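Local coordinates for protein carbohydrate binding module (Escherichia coli, PDB 2XFD) that binds cellobiose, and probably xylan and related glycans, through a calcium ion that the sugar hydroxyls help to coordinate, at residues Q15-L20 with A52-A57; S80-V85 with E98-N103. All coordinates share one frame; numbering follows the deposited sequence. Where two conformers were deposited one is given.

Contact 1: Q15-L20 with A52-A57; sequences QESVSL and AFTNDA. With CA (calcium ion), chain C; BGC (beta-D-glucopyranose), chain B.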
ATOM      1  N   GLN A  15      -6.491   9.510   9.374  1.00  6.48           N
ATOM      2  CA  GLN A  15      -6.104   8.705  10.484  1.00  6.80           C
ATOM      3  C   GLN A  15      -5.487   7.352  10.046  1.00  6.66           C
ATOM      4  O   GLN A  15      -5.030   6.585  10.878  1.00  7.73           O
ATOM      5  CB  GLN A  15      -7.291   8.402  11.376  1.00  9.40           C
ATOM      6  CG  GLN A  15      -7.934   9.585  11.965  1.00 13.85           C
ATOM      7  CD  GLN A  15      -9.331   9.270  12.561  1.00 19.59           C
ATOM      8  OE1 GLN A  15      -9.906   8.130  12.404  1.00 20.24           O
ATOM      9  NE2 GLN A  15      -9.954  10.316  13.057  1.00 23.95           N
ATOM     10  N   GLU A  16      -5.497   7.078   8.733  1.00  5.73           N
ATOM     11  CA  GLU A  16      -5.092   5.810   8.237  1.00  5.49           C
ATOM     12  C   GLU A  16      -3.604   5.586   8.425  1.00  5.82           C
ATOM     13  O   GLU A  16      -2.768   6.473   8.227  1.00  5.89           O
ATOM     14  CB  GLU A  16      -5.457   5.652   6.769  1.00  5.62           C
ATOM     15  CG  GLU A  16      -6.940   5.729   6.511  1.00  5.82           C
ATOM     16  CD  GLU A  16      -7.547   7.107   6.318  1.00  5.91           C
ATOM     17  OE1 GLU A  16      -6.848   8.133   6.540  1.00  5.79           O
ATOM     18  OE2 GLU A  16      -8.768   7.158   5.900  1.00  6.60           O
ATOM     19  N   SER A  17      -3.255   4.313   8.759  1.00  5.24           N
ATOM     20  CA  SER A  17      -1.882   3.847   8.901  1.00  6.05           C
ATOM     21  C   SER A  17      -1.547   2.821   7.847  1.00  5.09           C
ATOM     22  O   SER A  17      -2.316   1.865   7.627  1.00  5.74           O
ATOM     23  CB  SER A  17      -1.628   3.266  10.281  1.00  7.37           C
ATOM     24  OG  SER A  17      -0.261   2.930  10.458  1.00  8.15           O
ATOM     25  N   VAL A  18      -0.414   2.974   7.188  1.00  5.19           N
ATOM     26  CA  VAL A  18       0.102   1.985   6.276  1.00  4.95           C
ATOM     27  C   VAL A  18       1.503   1.567   6.695  1.00  5.08           C
ATOM     28  O   VAL A  18       2.286   2.330   7.286  1.00  6.72           O
ATOM     29  CB  VAL A  18       0.112   2.439   4.823  1.00  5.57           C
ATOM     30  CG1 VAL A  18      -1.298   2.629   4.346  1.00  6.97           C
ATOM     31  CG2 VAL A  18       0.988   3.655   4.610  1.00  7.13           C
ATOM     32  N   SER A  19       1.828   0.357   6.326  1.00  5.16           N
ATOM     33  CA  SER A  19       3.158  -0.232   6.510  1.00  6.10           C
ATOM     34  C   SER A  19       3.725  -0.662   5.173  1.00  5.00           C
ATOM     35  O   SER A  19       3.083  -1.368   4.415  1.00  6.99           O
ATOM     36  CB  SER A  19       3.031  -1.444   7.423  1.00  7.91           C
ATOM     37  OG  SER A  19       2.649  -1.059   8.724  1.00 11.21           O
ATOM     38  N   LEU A  20       4.957  -0.265   4.947  1.00  5.13           N
ATOM     39  CA  LEU A  20       5.762  -0.810   3.849  1.00  4.48           C
ATOM     40  C   LEU A  20       6.449  -2.079   4.374  1.00  4.55           C
ATOM     41  O   LEU A  20       7.187  -1.978   5.362  1.00  5.07           O
ATOM     42  CB  LEU A  20       6.827   0.213   3.426  1.00  5.00           C
ATOM     43  CG  LEU A  20       7.779  -0.289   2.381  1.00  5.99           C
ATOM     44  CD1 LEU A  20       7.156  -0.650   1.053  1.00  7.09           C
ATOM     45  CD2 LEU A  20       8.869   0.754   2.164  1.00  7.56           C
ATOM     46  N   ALA A  52       0.604  -2.236   3.177  1.00  4.68           N
ATOM     47  CA  ALA A  52      -0.495  -2.761   3.975  1.00  4.94           C
ATOM     48  C   ALA A  52      -1.183  -1.680   4.734  1.00  5.11           C
ATOM     49  O   ALA A  52      -0.563  -0.849   5.389  1.00  7.33           O
ATOM     50  CB  ALA A  52       0.014  -3.780   4.981  1.00  6.78           C
ATOM     51  N   PHE A  53      -2.504  -1.702   4.724  1.00  5.58           N
ATOM     52  CA  PHE A  53      -3.384  -0.843   5.543  1.00  5.27           C
ATOM     53  C   PHE A  53      -3.738  -1.673   6.776  1.00  5.88           C
ATOM     54  O   PHE A  53      -4.177  -2.800   6.639  1.00  7.64           O
ATOM     55  CB  PHE A  53      -4.631  -0.507   4.733  1.00  5.78           C
ATOM     56  CG  PHE A  53      -5.750   0.233   5.422  1.00  5.51           C
ATOM     57  CD1 PHE A  53      -5.552   1.221   6.398  1.00  5.75           C
ATOM     58  CD2 PHE A  53      -7.030   0.018   4.985  1.00  5.95           C
ATOM     59  CE1 PHE A  53      -6.615   1.922   6.941  1.00  6.67           C
ATOM     60  CE2 PHE A  53      -8.098   0.721   5.493  1.00  7.32           C
ATOM     61  CZ  PHE A  53      -7.903   1.692   6.460  1.00  6.82           C
ATOM     62  N   THR A  54      -3.528  -1.118   7.971  1.00  6.80           N
ATOM     63  CA  THR A  54      -3.561  -1.917   9.198  1.00  8.35           C
ATOM     64  C   THR A  54      -4.574  -1.435  10.226  1.00  8.07           C
ATOM     65  O   THR A  54      -4.748  -2.164  11.201  1.00 10.65           O
ATOM     66  CB  THR A  54      -2.175  -1.937   9.827  1.00  8.64           C
ATOM     67  OG1 THR A  54      -1.808  -0.619  10.221  1.00  9.81           O
ATOM     68  CG2 THR A  54      -1.117  -2.502   8.904  1.00  9.79           C
ATOM     69  N   ASN A  55      -5.192  -0.262  10.085  1.00  8.06           N
ATOM     70  CA  ASN A  55      -6.080   0.276  11.105  1.00  8.65           C
ATOM     71  C   ASN A  55      -7.447   0.646  10.584  1.00  8.81           C
ATOM     72  O   ASN A  55      -8.009   1.686  10.955  1.00  9.70           O
ATOM     73  CB  ASN A  55      -5.389   1.407  11.892  1.00  8.40           C
ATOM     74  CG  ASN A  55      -5.225   2.646  11.076  1.00  7.29           C
ATOM     75  OD1 ASN A  55      -5.225   2.571   9.827  1.00  7.53           O
ATOM     76  ND2 ASN A  55      -5.068   3.796  11.717  1.00  8.78           N
ATOM     77  N   ASP A  56      -7.985  -0.168   9.716  1.00  9.04           N
ATOM     78  CA  ASP A  56      -9.317   0.051   9.189  1.00  9.39           C
ATOM     79  C   ASP A  56     -10.308   0.254  10.351  1.00 11.21           C
ATOM     80  O   ASP A  56     -10.220  -0.403  11.401  1.00 12.81           O
ATOM     81  CB  ASP A  56      -9.747  -1.134   8.331  1.00 10.52           C
ATOM     82  CG  ASP A  56     -11.010  -0.891   7.605  1.00 11.05           C
ATOM     83  OD1 ASP A  56     -11.285   0.259   7.217  1.00 10.33           O
ATOM     84  OD2 ASP A  56     -11.730  -1.888   7.361  1.00 12.28           O
ATOM     85  N   ALA A  57     -11.274   1.111  10.083  1.00 11.13           N
ATOM     86  CA  ALA A  57     -12.347   1.501  10.997  1.00 12.01           C
ATOM     87  C   ALA A  57     -13.310   2.279  10.177  1.00 11.64           C
ATOM     88  O   ALA A  57     -13.081   2.661   9.028  1.00 12.30           O
ATOM     89  CB  ALA A  57     -11.859   2.313  12.112  1.00 13.35           C
TER
HETATM   90 CA    CA C1111     -12.542   1.038   5.290  1.00 10.15          CA
HETATM   91  C2  BGC B   2     -15.354  -0.666   4.428  1.00 12.28           C
HETATM   92  C3  BGC B   2     -14.517  -1.646   5.229  1.00 13.06           C
HETATM   93  C4  BGC B   2     -15.391  -2.693   5.938  1.00 16.09           C
HETATM   94  C5  BGC B   2     -16.265  -3.359   4.891  1.00 15.72           C
HETATM   95  C6  BGC B   2     -17.228  -4.468   5.371  1.00 22.06           C
HETATM   96  C1  BGC B   2     -16.301  -1.395   3.508  1.00 14.35           C
HETATM   97  O2  BGC B   2     -14.440   0.243   3.775  1.00 12.56           O
HETATM   98  O3  BGC B   2     -13.790  -0.887   6.200  1.00 13.21           O
HETATM   99  O4  BGC B   2     -14.603  -3.692   6.533  1.00 20.57           O
HETATM  100  O5  BGC B   2     -17.018  -2.373   4.246  1.00 18.65           O
HETATM  101  O6  BGC B   2     -18.112  -3.862   6.291  1.00 25.80           O
HETATM  102  O   HOH W   1       0.564   0.438   9.676  1.00 13.50           O
HETATM  103  O   HOH W   2     -14.231   2.215   6.494  1.00 14.17           O
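Asn55 grips the backbone of 15-20 with both ends of its amide where the antiparallel pairing of strands 17-22 and 48-53 runs out. With chi1 at 71°, CG sits between the backbone N and the carbonyl carbon, which turns the amide onto the backbone of 15-17. ND2 donates to Gln15 O at 2.9 Å, that oxygen lying nearly in the amide plane of Asn55, while OD1 takes Ser17 N at 2.8 Å from above its carbonyl plane. Beyond this clamp, Thr54 N reaches Ser17 O, and Ser19 and Ala52 exchange two backbone bonds. Phe53 holds CG anti to the backbone N (chi1 173°); its ring edge meets Ser17 O in plane, CD1 lying 3.5 Å away. Glu16 lays CG 3.8 Å from Phe53 CE1, then bends at chi2 so that its carboxylate turns to the backbone N of Gly14, Asn13 and Asp61. On the sheet face of Ser19 and Ala52, one water joins Ser17 OG, Ser19 OG and Thr54 OG1, each at 2.7 Å. Asp56 follows directly, its OD1 bound to calcium and its OD2 2.6 Å from glucose O3. The amide clamp thus replaces strand pairing with side-chain bonds, tying the start of the calcium-binding loop to the sheet.

Contact 2: S80-V85 with E98-N103; sequences SVNTGV and EWLHCN. With CA (calcium ion), chain C; CA (calcium ion), chain D; BGC (beta-D-glucopyranose), chain B; BGC (beta-D-glucopyranose), chain E.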
ATOM      1  N   SER A  80      -1.710  -7.479  -9.478  1.00  5.05           N
ATOM      2  CA  SER A  80      -2.761  -8.474  -9.461  0.50  5.69           C
ATOM      3  C   SER A  80      -3.303  -8.816  -8.091  1.00  5.62           C
ATOM      4  O   SER A  80      -4.462  -9.274  -7.995  1.00  7.23           O
ATOM      5  CB  SER A  80      -2.289  -9.767 -10.136  0.50  6.88           C
ATOM      6  OG  SER A  80      -1.167 -10.277  -9.432  0.50  6.74           O
ATOM      7  N   VAL A  81      -2.507  -8.658  -7.062  1.00  5.29           N
ATOM      8  CA  VAL A  81      -2.871  -9.023  -5.702  1.00  6.34           C
ATOM      9  C   VAL A  81      -3.108  -7.784  -4.813  1.00  5.49           C
ATOM     10  O   VAL A  81      -2.213  -6.977  -4.580  1.00  6.31           O
ATOM     11  CB  VAL A  81      -1.835  -9.944  -5.076  1.00  9.84           C
ATOM     12  CG1 VAL A  81      -2.227 -10.272  -3.576  1.00 11.82           C
ATOM     13  CG2 VAL A  81      -1.734 -11.206  -5.927  1.00 12.37           C
ATOM     14  N   ASN A  82      -4.362  -7.663  -4.373  1.00  6.00           N
ATOM     15  CA  ASN A  82      -4.852  -6.608  -3.488  1.00  5.39           C
ATOM     16  C   ASN A  82      -5.866  -7.228  -2.557  1.00  5.99           C
ATOM     17  O   ASN A  82      -6.976  -7.564  -2.955  1.00  7.51           O
ATOM     18  CB  ASN A  82      -5.456  -5.476  -4.312  1.00  5.93           C
ATOM     19  CG  ASN A  82      -5.953  -4.336  -3.426  1.00  5.92           C
ATOM     20  OD1 ASN A  82      -6.383  -4.613  -2.304  1.00  6.76           O
ATOM     21  ND2 ASN A  82      -5.981  -3.108  -3.935  1.00  6.87           N
ATOM     22  N   THR A  83      -5.449  -7.476  -1.315  1.00  5.82           N
ATOM     23  CA  THR A  83      -6.297  -8.161  -0.380  1.00  6.93           C
ATOM     24  C   THR A  83      -7.255  -7.297   0.414  1.00  7.21           C
ATOM     25  O   THR A  83      -8.092  -7.775   1.179  1.00  9.21           O
ATOM     26  CB  THR A  83      -5.504  -9.034   0.572  1.00  6.50           C
ATOM     27  OG1 THR A  83      -4.765  -8.188   1.456  1.00  7.93           O
ATOM     28  CG2 THR A  83      -4.559  -9.982  -0.123  1.00  7.88           C
ATOM     29  N   GLY A  84      -7.116  -5.984   0.260  1.00  7.14           N
ATOM     30  CA  GLY A  84      -7.944  -5.004   0.945  1.00  8.27           C
ATOM     31  C   GLY A  84      -9.042  -4.340   0.167  1.00  6.84           C
ATOM     32  O   GLY A  84      -9.921  -3.714   0.750  1.00  8.14           O
ATOM     33  N   VAL A  85      -9.000  -4.376  -1.156  1.00  7.31           N
ATOM     34  CA  VAL A  85     -10.036  -3.715  -1.956  1.00  7.89           C
ATOM     35  C   VAL A  85     -11.372  -4.358  -1.679  1.00  8.93           C
ATOM     36  O   VAL A  85     -11.499  -5.580  -1.602  1.00 10.98           O
ATOM     37  CB  VAL A  85      -9.691  -3.711  -3.459  1.00  7.48           C
ATOM     38  CG1 VAL A  85      -9.574  -5.083  -4.061  1.00  8.60           C
ATOM     39  CG2 VAL A  85     -10.657  -2.882  -4.189  1.00  8.75           C
ATOM     40  N   GLU A  98      -6.070   0.610  -6.804  1.00  5.22           N
ATOM     41  CA  GLU A  98      -5.403   1.509  -5.892  1.00  4.96           C
ATOM     42  C   GLU A  98      -5.896   1.427  -4.481  1.00  4.94           C
ATOM     43  O   GLU A  98      -5.253   1.932  -3.562  1.00  5.75           O
ATOM     44  CB  GLU A  98      -5.534   2.943  -6.389  1.00  5.40           C
ATOM     45  CG  GLU A  98      -4.820   3.200  -7.689  1.00  6.02           C
ATOM     46  CD  GLU A  98      -4.890   4.623  -8.185  1.00  6.68           C
ATOM     47  OE1 GLU A  98      -5.953   5.263  -7.961  1.00  9.49           O
ATOM     48  OE2 GLU A  98      -3.943   5.106  -8.818  1.00  7.57           O
ATOM     49  N   TRP A  99      -7.106   0.876  -4.252  1.00  4.97           N
ATOM     50  CA  TRP A  99      -7.776   1.031  -2.968  1.00  5.17           C
ATOM     51  C   TRP A  99      -7.532  -0.143  -2.012  1.00  5.45           C
ATOM     52  O   TRP A  99      -7.611  -1.294  -2.394  1.00  6.72           O
ATOM     53  CB  TRP A  99      -9.280   1.170  -3.221  1.00  6.05           C
ATOM     54  CG  TRP A  99      -9.593   2.515  -3.797  1.00  6.21           C
ATOM     55  CD1 TRP A  99      -9.619   2.865  -5.103  1.00  8.66           C
ATOM     56  CD2 TRP A  99      -9.778   3.727  -3.060  1.00  6.53           C
ATOM     57  NE1 TRP A  99      -9.875   4.197  -5.265  1.00  9.98           N
ATOM     58  CE2 TRP A  99      -9.998   4.764  -4.008  1.00  9.05           C
ATOM     59  CE3 TRP A  99      -9.846   4.050  -1.686  1.00  6.55           C
ATOM     60  CZ2 TRP A  99     -10.244   6.092  -3.618  1.00  9.47           C
ATOM     61  CZ3 TRP A  99     -10.101   5.343  -1.354  1.00  8.25           C
ATOM     62  CH2 TRP A  99     -10.308   6.340  -2.336  1.00  8.60           C
ATOM     63  N   LEU A 100      -7.399   0.255  -0.776  1.00  5.57           N
ATOM     64  CA  LEU A 100      -7.465  -0.663   0.365  1.00  5.73           C
ATOM     65  C   LEU A 100      -8.594  -0.162   1.233  1.00  6.03           C
ATOM     66  O   LEU A 100      -8.469   0.816   1.980  1.00  6.36           O
ATOM     67  CB  LEU A 100      -6.157  -0.718   1.134  1.00  6.02           C
ATOM     68  CG  LEU A 100      -4.966  -1.304   0.369  1.00  5.59           C
ATOM     69  CD1 LEU A 100      -3.655  -0.963   1.028  1.00  7.30           C
ATOM     70  CD2 LEU A 100      -5.172  -2.820   0.189  1.00  7.58           C
ATOM     71  N   HIS A 101      -9.742  -0.830   1.147  1.00  7.21           N
ATOM     72  CA  HIS A 101     -10.939  -0.499   1.974  1.00  7.91           C
ATOM     73  C   HIS A 101     -10.890  -1.214   3.289  1.00  8.54           C
ATOM     74  O   HIS A 101     -11.282  -0.686   4.352  1.00 10.19           O
ATOM     75  CB  HIS A 101     -12.199  -0.840   1.208  1.00  9.53           C
ATOM     76  CG  HIS A 101     -12.337  -0.112  -0.076  1.00 10.39           C
ATOM     77  ND1 HIS A 101     -12.675   1.225  -0.251  1.00 14.17           N
ATOM     78  CD2 HIS A 101     -12.199  -0.625  -1.306  1.00  7.43           C
ATOM     79  CE1 HIS A 101     -12.759   1.470  -1.558  1.00  9.43           C
ATOM     80  NE2 HIS A 101     -12.445   0.356  -2.198  1.00 13.35           N
ATOM     81  N   CYS A 102     -10.492  -2.453   3.253  1.00  9.69           N
ATOM     82  CA  CYS A 102     -10.339  -3.313   4.425  1.00 10.36           C
ATOM     83  C   CYS A 102      -8.841  -3.346   4.793  1.00  9.49           C
ATOM     84  O   CYS A 102      -7.996  -3.091   3.940  1.00  9.45           O
ATOM     85  CB  CYS A 102     -10.808  -4.736   4.122  1.00 10.63           C
ATOM     86  SG  CYS A 102     -12.392  -4.841   3.317  1.00 14.78           S
ATOM     87  N   ASN A 103      -8.555  -3.787   6.004  1.00  9.43           N
ATOM     88  CA  ASN A 103      -7.197  -4.169   6.310  1.00  9.24           C
ATOM     89  C   ASN A 103      -6.705  -5.200   5.269  1.00  9.66           C
ATOM     90  O   ASN A 103      -7.451  -6.107   4.934  1.00 11.29           O
ATOM     91  CB  ASN A 103      -7.035  -4.736   7.716  1.00  9.51           C
ATOM     92  CG  ASN A 103      -7.176  -3.702   8.800  1.00 10.66           C
ATOM     93  OD1 ASN A 103      -6.827  -2.532   8.604  1.00 10.18           O
ATOM     94  ND2 ASN A 103      -7.704  -4.136   9.923  1.00 14.78           N
TER
HETATM   95 CA    CA C1111     -12.542   1.038   5.290  1.00 10.15          CA
HETATM   96 CA    CA D1112      -1.919   4.806  -9.948  1.00  6.03          CA
HETATM   97  C2  BGC B   2     -15.354  -0.666   4.428  1.00 12.28           C
HETATM   98  C3  BGC B   2     -14.517  -1.646   5.229  1.00 13.06           C
HETATM   99  C4  BGC B   2     -15.391  -2.693   5.938  1.00 16.09           C
HETATM  100  C5  BGC B   2     -16.265  -3.359   4.891  1.00 15.72           C
HETATM  101  C6  BGC B   2     -17.228  -4.468   5.371  1.00 22.06           C
HETATM  102  C1  BGC B   2     -16.301  -1.395   3.508  1.00 14.35           C
HETATM  103  O2  BGC B   2     -14.440   0.243   3.775  1.00 12.56           O
HETATM  104  O3  BGC B   2     -13.790  -0.887   6.200  1.00 13.21           O
HETATM  105  O4  BGC B   2     -14.603  -3.692   6.533  1.00 20.57           O
HETATM  106  O5  BGC B   2     -17.018  -2.373   4.246  1.00 18.65           O
HETATM  107  O6  BGC B   2     -18.112  -3.862   6.291  1.00 25.80           O
HETATM  108  C2  BGC E   1     -20.190  -1.228   1.057  0.50 19.07           C
HETATM  109  C3  BGC E   1     -19.269  -1.088   2.239  1.00 22.38           C
HETATM  110  C4  BGC E   1     -17.809  -0.927   1.824  1.00 18.87           C
HETATM  111  C5  BGC E   1     -17.725   0.084   0.747  1.00 23.93           C
HETATM  112  C6  BGC E   1     -16.306   0.218   0.319  1.00 21.64           C
HETATM  113  C1  BGC E   1     -19.916  -0.078   0.106  1.00 32.97           C
HETATM  114  O1  BGC E   1     -20.780   0.019  -1.001  1.00 36.95           O
HETATM  115  O2  BGC E   1     -21.537  -1.286   1.482  0.50 21.05           O
HETATM  116  O3  BGC E   1     -19.391  -2.213   3.107  1.00 28.65           O
HETATM  117  O4  BGC E   1     -17.161  -0.429   2.886  1.00 17.86           O
HETATM  118  O5  BGC E   1     -18.591  -0.283  -0.347  1.00 31.34           O
HETATM  119  O6  BGC E   1     -16.210   1.137  -0.732  1.00 29.13           O
HETATM  120  O   HOH W   3      -7.126  -8.855   4.332  1.00 26.86           O
HETATM  121  O   HOH W   2     -14.231   2.215   6.494  1.00 14.17           O
HETATM  122  O   HOH W   4      -2.304   6.532 -11.536  1.00 12.00           O
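Gly84, the residue most covered here, lies against Leu100 and presents its carbonyl to the turn at His101 and Cys102. Gly84 O accepts two backbone bonds: Cys102 N comes in along a lone pair, in the carbonyl plane and almost straight at 175°, whereas His101 N approaches from above that plane with a more bent geometry. Leu100 CD2 packs 3.6 Å from Gly84 CA. Val85 sets its CB 3.4 Å from Trp99 O and runs CG2 past Trp99 CB. The backbone of Val85 borders the edge of the His101 ring, Val85 CA being 3.8 Å from His101 CD2. Asn82 OD1 accepts from Gly84 N, an Asx turn, and from Val85 N, which extends it to an Asx motif that shapes 82-85 before it meets the strand 99-100. The segment 98-103 spans two calcium sites of this carbohydrate-binding module: Glu98 OE2 binds one ion with Asp65, Gln75 and Glu77, and His101 O binds the sugar-bearing ion at 2.3 Å beside Asp56, Arg60 and Asp61. Asn82 extends CG anti to its backbone N (chi1 -179°), carrying ND2 to Trp99 O at 2.9 Å; that oxygen lies close to the amide plane of Asn82, although ND2 stands above the carbonyl plane of Trp99. ND2 also donates to Ser97 O. The imidazole of His101 offers one face to O6 of the second glucose, 3.6 Å from CE1, and Cys102 is tied by its disulfide to Cys91.

Both contacts are partly buried and converge on one calcium ion, to which Asp56 of contact 1 gives a carboxylate oxygen and His101 of contact 2 a backbone carbonyl; the same glucose touches both. Contact 1 grows out of a four-stranded antiparallel sheet, so regular backbone pairing leads into a side-chain clamp. In contact 2 a loop meets a two-residue strand belonging to the other large sheet, and Gly84 O takes two backbone donors across the contact in place of a ladder, while Asn82 OD1 braces the loop from within. Contact 2 also carries Glu98 of the second calcium site. Asn103 and Asp56 lie against each other where the two contacts meet.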